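Local coordinates for protein cysteine desulfurase (Thermococcus onnurineus, PDB 5B89) that probably uses pyridoxal 5'-phosphate to take sulfur from L-cysteine and pass it to a carrier, leaving L-alanine, at residues D159-L163 and G336-K342; P238-I244 and G293-L297. One frame throughout, in Å; residues are numbered along the deposited sequence.

Contact 1 of 2, residues D159-L163 and G336-K342; sequences DEGNL and GPRNLKK
Glu-160 lies against the loop at Gly-336 to Arg-338 with both its backbone and its side chain. Its carbonyl O receives a CA-H...O contact from Gly-336 CA at 3.4 Å and also meets the ring carbon Pro-337 CD at 3.3 Å. The side chain leaves beside its own backbone N, with CG anti to the carbonyl carbon (chi1 -79°), and then runs extended, so that CG passes over the carbonyl O of Gly-336 and the carboxylate arrives at Arg-338. There the two oxygens divide the work. OE1 takes a weak hydrogen bond from the backbone N of Arg-338 (3.4 Å) and a shorter one from a water that also accepts from Asn-339 N, while OE2 rests on the aliphatic Arg-338 CD at 3.4 Å.

The arginine chain bends at chi2 (45°), crossing the glutamate at about a right angle and turning back to its own loop: NH1 donates to Gly-336 O at 2.9 Å and also to Trp-334 O, and the group makes a cation-pi contact with Trp-334. Glu-160 OE2 and Arg-338 NE stay 4.3 Å apart, too far for a salt bridge, though their opposite charges probably still attract. Farther along, Lys-342, bent at chi3 (62°), brings its CE and NZ alongside the Asn-162 side chain; its ammonium is held by a salt bridge to Glu-192, and a water that donates to Leu-163 O accepts a weak bond from it.

Away from the annotated sites, the contact joins two connections of the aminotransferase fold: the loop from strand 151-154, at the edge of the seven-stranded sheet, to helix 165-172, and the loop from helix 309-329 to strand 346-349, an outer strand of the four-stranded sheet.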
loop_
_atom_site.group_PDB
_atom_site.type_symbol
_atom_site.label_atom_id
_atom_site.label_comp_id
_atom_site.label_asym_id
_atom_site.label_seq_id
_atom_site.Cartn_x
_atom_site.Cartn_y
_atom_site.Cartn_z
ATOM N N ASP B 159 -8.118 26.788 21.922
ATOM C CA ASP B 159 -6.744 26.401 21.785
ATOM C C ASP B 159 -6.419 25.042 22.377
ATOM O O ASP B 159 -5.394 24.516 22.113
ATOM C CB ASP B 159 -5.821 27.488 22.355
ATOM C CG ASP B 159 -5.667 28.675 21.419
ATOM O OD1 ASP B 159 -6.213 28.650 20.324
ATOM O OD2 ASP B 159 -5.016 29.636 21.817
ATOM N N GLU B 160 -7.322 24.490 23.141
ATOM C CA GLU B 160 -7.151 23.194 23.724
ATOM C C GLU B 160 -7.652 22.135 22.782
ATOM O O GLU B 160 -7.451 21.023 23.007
ATOM C CB GLU B 160 -7.984 23.074 24.993
ATOM C CG GLU B 160 -7.387 23.717 26.196
ATOM C CD GLU B 160 -8.123 23.426 27.486
ATOM O OE1 GLU B 160 -9.034 22.616 27.581
ATOM O OE2 GLU B 160 -7.727 24.024 28.449
ATOM N N GLY B 161 -8.339 22.538 21.737
ATOM C CA GLY B 161 -8.943 21.616 20.806
ATOM C C GLY B 161 -10.425 21.354 21.031
ATOM O O GLY B 161 -10.950 20.577 20.360
ATOM N N ASN B 162 -11.061 22.011 21.973
ATOM C CA ASN B 162 -12.457 21.758 22.227
ATOM C C ASN B 162 -13.322 22.500 21.211
ATOM O O ASN B 162 -13.281 23.667 21.117
ATOM C CB ASN B 162 -12.887 22.191 23.616
ATOM C CG ASN B 162 -11.990 21.699 24.723
ATOM O OD1 ASN B 162 -11.361 22.483 25.404
ATOM N ND2 ASN B 162 -12.006 20.467 24.951
ATOM N N LEU B 163 -14.090 21.745 20.464
ATOM C CA LEU B 163 -14.950 22.311 19.493
ATOM C C LEU B 163 -16.193 22.936 20.133
ATOM O O LEU B 163 -16.695 22.482 21.083
ATOM C CB LEU B 163 -15.443 21.236 18.511
ATOM C CG LEU B 163 -14.414 20.583 17.615
ATOM C CD1 LEU B 163 -15.000 19.295 17.022
ATOM C CD2 LEU B 163 -13.901 21.499 16.535
ATOM N N GLY B 336 -3.536 20.913 24.758
ATOM C CA GLY B 336 -4.696 20.063 24.746
ATOM C C GLY B 336 -5.589 20.207 25.950
ATOM O O GLY B 336 -5.399 20.981 26.808
ATOM N N PRO B 337 -6.662 19.348 25.922
ATOM C CA PRO B 337 -7.637 19.479 27.000
ATOM C C PRO B 337 -7.180 19.187 28.421
ATOM O O PRO B 337 -6.526 18.271 28.678
ATOM C CB PRO B 337 -8.741 18.496 26.614
ATOM C CG PRO B 337 -8.669 18.407 25.162
ATOM C CD PRO B 337 -7.215 18.345 24.910
ATOM N N ARG B 338 -7.621 20.024 29.335
ATOM C CA ARG B 338 -7.367 19.829 30.745
ATOM C C ARG B 338 -8.280 18.805 31.342
ATOM O O ARG B 338 -7.929 18.220 32.282
ATOM C CB ARG B 338 -7.596 21.116 31.504
ATOM C CG ARG B 338 -6.427 22.012 31.637
ATOM C CD ARG B 338 -5.683 22.153 30.358
ATOM N NE ARG B 338 -4.343 22.540 30.644
ATOM C CZ ARG B 338 -3.348 22.661 29.776
ATOM N NH1 ARG B 338 -3.469 22.470 28.440
ATOM N NH2 ARG B 338 -2.213 22.995 30.293
ATOM N N ASN B 339 -9.484 18.639 30.809
ATOM C CA ASN B 339 -10.327 17.620 31.174
ATOM C C ASN B 339 -9.745 16.301 30.578
ATOM O O ASN B 339 -9.914 16.042 29.357
ATOM C CB ASN B 339 -11.763 17.797 30.623
ATOM C CG ASN B 339 -12.633 16.719 30.950
ATOM O OD1 ASN B 339 -12.341 15.748 31.609
ATOM N ND2 ASN B 339 -13.883 16.832 30.442
ATOM N N LEU B 340 -9.119 15.491 31.402
ATOM C CA LEU B 340 -8.444 14.308 30.883
ATOM C C LEU B 340 -9.389 13.319 30.371
ATOM O O LEU B 340 -8.949 12.402 29.665
ATOM C CB LEU B 340 -7.432 13.684 31.896
ATOM C CG LEU B 340 -6.339 14.707 32.284
ATOM C CD1 LEU B 340 -5.366 14.006 33.237
ATOM C CD2 LEU B 340 -5.592 15.369 31.172
ATOM N N LYS B 341 -10.710 13.336 30.660
ATOM C CA LYS B 341 -11.634 12.407 29.987
ATOM C C LYS B 341 -11.729 12.671 28.476
ATOM O O LYS B 341 -12.205 11.743 27.770
ATOM C CB LYS B 341 -13.039 12.552 30.630
ATOM C CG LYS B 341 -13.097 11.991 32.067
ATOM C CD LYS B 341 -14.432 11.642 32.562
ATOM C CE LYS B 341 -14.326 11.200 34.027
ATOM N NZ LYS B 341 -13.606 9.902 34.315
ATOM N N LYS B 342 -11.328 13.846 28.035
ATOM C CA LYS B 342 -11.324 14.227 26.626
ATOM C C LYS B 342 -9.873 14.310 26.046
ATOM O O LYS B 342 -9.635 14.972 25.014
ATOM C CB LYS B 342 -11.964 15.712 26.473
ATOM C CG LYS B 342 -13.469 15.845 26.546
ATOM C CD LYS B 342 -13.791 17.154 25.816
ATOM C CE LYS B 342 -13.418 17.230 24.293
ATOM N NZ LYS B 342 -13.881 18.482 23.613
HETATM O O HOH W 1 -3.610 23.693 23.913
HETATM O O HOH W 2 -10.406 21.075 29.106
HETATM O O HOH W 3 -16.022 20.472 22.922
#

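Contact 2 of 2, residues P238-I244 and G293-L297; sequences PMGPTGI and GAIGL
The loop 238-244 runs along one turn of helix 291-307, bringing Gly-240 CA to 4.4 Å from Leu-297 CA and Ile-244 opposite Gly-293, with no hydrogen bond between the two segments. In this PLP-dependent aminotransferase fold, the loop follows the cofactor-binding residues Ser-233, His-235 and Lys-236 and leads into strand 245-249 of the seven-stranded sheet.

Glycines on the helix let the loop come close. The Pro-241 ring fits over the surface left by Gly-293 and Gly-296, and Pro-241 CG lies 3.6 Å from Gly-293 O. Pro-241 CD lies 3.5 Å from both Gly-296 C and Leu-297 N, so the ring packs directly on helix backbone. Ile-244 covers the start of the same turn: CG1 is anti to the backbone N (chi1 -168°), which lays CD1 against the backbone N of Ala-294, while the CG2 branch touches Gly-293 O and, at 4.0 Å, Leu-297 CB. Leu-297, its CG also anti to the backbone N (chi1 174°), crosses Ile-244 obliquely and reaches Pro-238 with CD1.

The contact also borders the dimer interface, where Thr-242 N hydrogen-bonds to Tyr-60 OH, and Thr-242 OG1 to Asn-290 OD1 and Gly-292 N, all of the second subunit. The Asn-290 of the same chain joins both segments, its OD1 accepting from Gly-293 N and its ND2 donating to Gly-243 O. At the Pro-238 end, Leu-297 CD1 meets Pro-238 CB at 3.7 Å.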
loop_
_atom_site.group_PDB
_atom_site.type_symbol
_atom_site.label_atom_id
_atom_site.label_comp_id
_atom_site.label_asym_id
_atom_site.label_seq_id
_atom_site.Cartn_x
_atom_site.Cartn_y
_atom_site.Cartn_z
ATOM N N PRO B 238 -3.477 -0.176 16.288
ATOM C CA PRO B 238 -3.789 -1.606 16.161
ATOM C C PRO B 238 -2.566 -2.553 16.287
ATOM O O PRO B 238 -2.776 -3.768 16.207
ATOM C CB PRO B 238 -4.401 -1.750 14.738
ATOM C CG PRO B 238 -5.025 -0.424 14.517
ATOM C CD PRO B 238 -4.065 0.560 15.145
ATOM N N MET B 239 -1.345 -2.010 16.345
ATOM C CA MET B 239 -0.114 -2.805 16.589
ATOM C C MET B 239 0.120 -3.703 15.326
ATOM O O MET B 239 0.697 -4.800 15.479
ATOM C CB MET B 239 -0.156 -3.664 17.891
ATOM C CG MET B 239 -0.041 -2.679 19.037
ATOM S SD MET B 239 0.177 -3.673 20.574
ATOM C CE MET B 239 -0.580 -2.725 21.831
ATOM N N GLY B 240 -0.265 -3.278 14.160
ATOM C CA GLY B 240 -0.035 -3.951 12.904
ATOM C C GLY B 240 1.187 -3.422 12.225
ATOM O O GLY B 240 1.907 -2.564 12.631
ATOM N N PRO B 241 1.402 -4.036 11.042
ATOM C CA PRO B 241 2.542 -3.654 10.188
ATOM C C PRO B 241 2.364 -2.371 9.444
ATOM O O PRO B 241 1.211 -1.815 9.438
ATOM C CB PRO B 241 2.710 -4.804 9.187
ATOM C CG PRO B 241 1.281 -5.232 9.012
ATOM C CD PRO B 241 0.595 -5.094 10.417
ATOM N N THR B 242 3.396 -1.833 8.799
ATOM C CA THR B 242 3.251 -0.698 7.901
ATOM C C THR B 242 2.639 -1.192 6.602
ATOM O O THR B 242 2.526 -2.380 6.305
ATOM C CB THR B 242 4.607 -0.024 7.680
ATOM O OG1 THR B 242 5.517 -0.987 7.071
ATOM C CG2 THR B 242 5.191 0.463 8.952
ATOM N N GLY B 243 2.173 -0.261 5.797
ATOM C CA GLY B 243 1.654 -0.566 4.503
ATOM C C GLY B 243 0.254 -1.116 4.395
ATOM O O GLY B 243 -0.184 -1.583 3.357
ATOM N N ILE B 244 -0.494 -0.999 5.539
ATOM C CA ILE B 244 -1.895 -1.447 5.500
ATOM C C ILE B 244 -2.779 -0.449 6.194
ATOM O O ILE B 244 -2.589 -0.088 7.353
ATOM C CB ILE B 244 -2.041 -2.877 6.113
ATOM C CG1 ILE B 244 -3.399 -3.470 5.836
ATOM C CG2 ILE B 244 -1.620 -2.980 7.554
ATOM C CD1 ILE B 244 -3.644 -3.902 4.411
ATOM N N GLY B 293 0.275 -7.824 4.874
ATOM C CA GLY B 293 -0.073 -6.759 5.810
ATOM C C GLY B 293 -1.485 -6.886 6.369
ATOM O O GLY B 293 -1.676 -6.608 7.540
ATOM N N ALA B 294 -2.439 -7.318 5.582
ATOM C CA ALA B 294 -3.814 -7.580 6.108
ATOM C C ALA B 294 -3.772 -8.666 7.133
ATOM O O ALA B 294 -4.399 -8.594 8.217
ATOM C CB ALA B 294 -4.719 -7.955 4.989
ATOM N N ILE B 295 -2.982 -9.727 6.937
ATOM C CA ILE B 295 -2.825 -10.795 7.919
ATOM C C ILE B 295 -2.190 -10.281 9.165
ATOM O O ILE B 295 -2.586 -10.625 10.291
ATOM C CB ILE B 295 -2.054 -11.973 7.250
ATOM C CG1 ILE B 295 -2.934 -12.631 6.206
ATOM C CG2 ILE B 295 -1.542 -13.001 8.316
ATOM C CD1 ILE B 295 -2.189 -13.560 5.187
ATOM N N GLY B 296 -1.173 -9.441 9.023
ATOM C CA GLY B 296 -0.571 -8.814 10.186
ATOM C C GLY B 296 -1.496 -7.896 10.995
ATOM O O GLY B 296 -1.459 -7.921 12.242
ATOM N N LEU B 297 -2.270 -7.173 10.224
ATOM C CA LEU B 297 -3.250 -6.277 10.903
ATOM C C LEU B 297 -4.267 -7.107 11.659
ATOM O O LEU B 297 -4.575 -6.729 12.795
ATOM C CB LEU B 297 -3.901 -5.351 9.887
ATOM C CG LEU B 297 -5.056 -4.456 10.428
ATOM C CD1 LEU B 297 -4.599 -3.664 11.586
ATOM C CD2 LEU B 297 -5.618 -3.603 9.328
#

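How the contacts relate
The two contacts lie on opposite sides of the chain's centre, their own centres about 30 Å apart and their nearest atoms about 18 Å apart, so they do not touch. Along the chain, 159-163 comes first, followed by both segments of contact 2 and finally 336-342; contact 1 thus brackets contact 2 in sequence. Each involves a connection at the seven-stranded sheet: contact 1 beside its outermost strand 151-154, contact 2 between strands 229-233 and 245-249. Contact 1 ties that region to the four-stranded sheet at the protein's periphery, whereas contact 2 is buried near the cofactor and the second subunit.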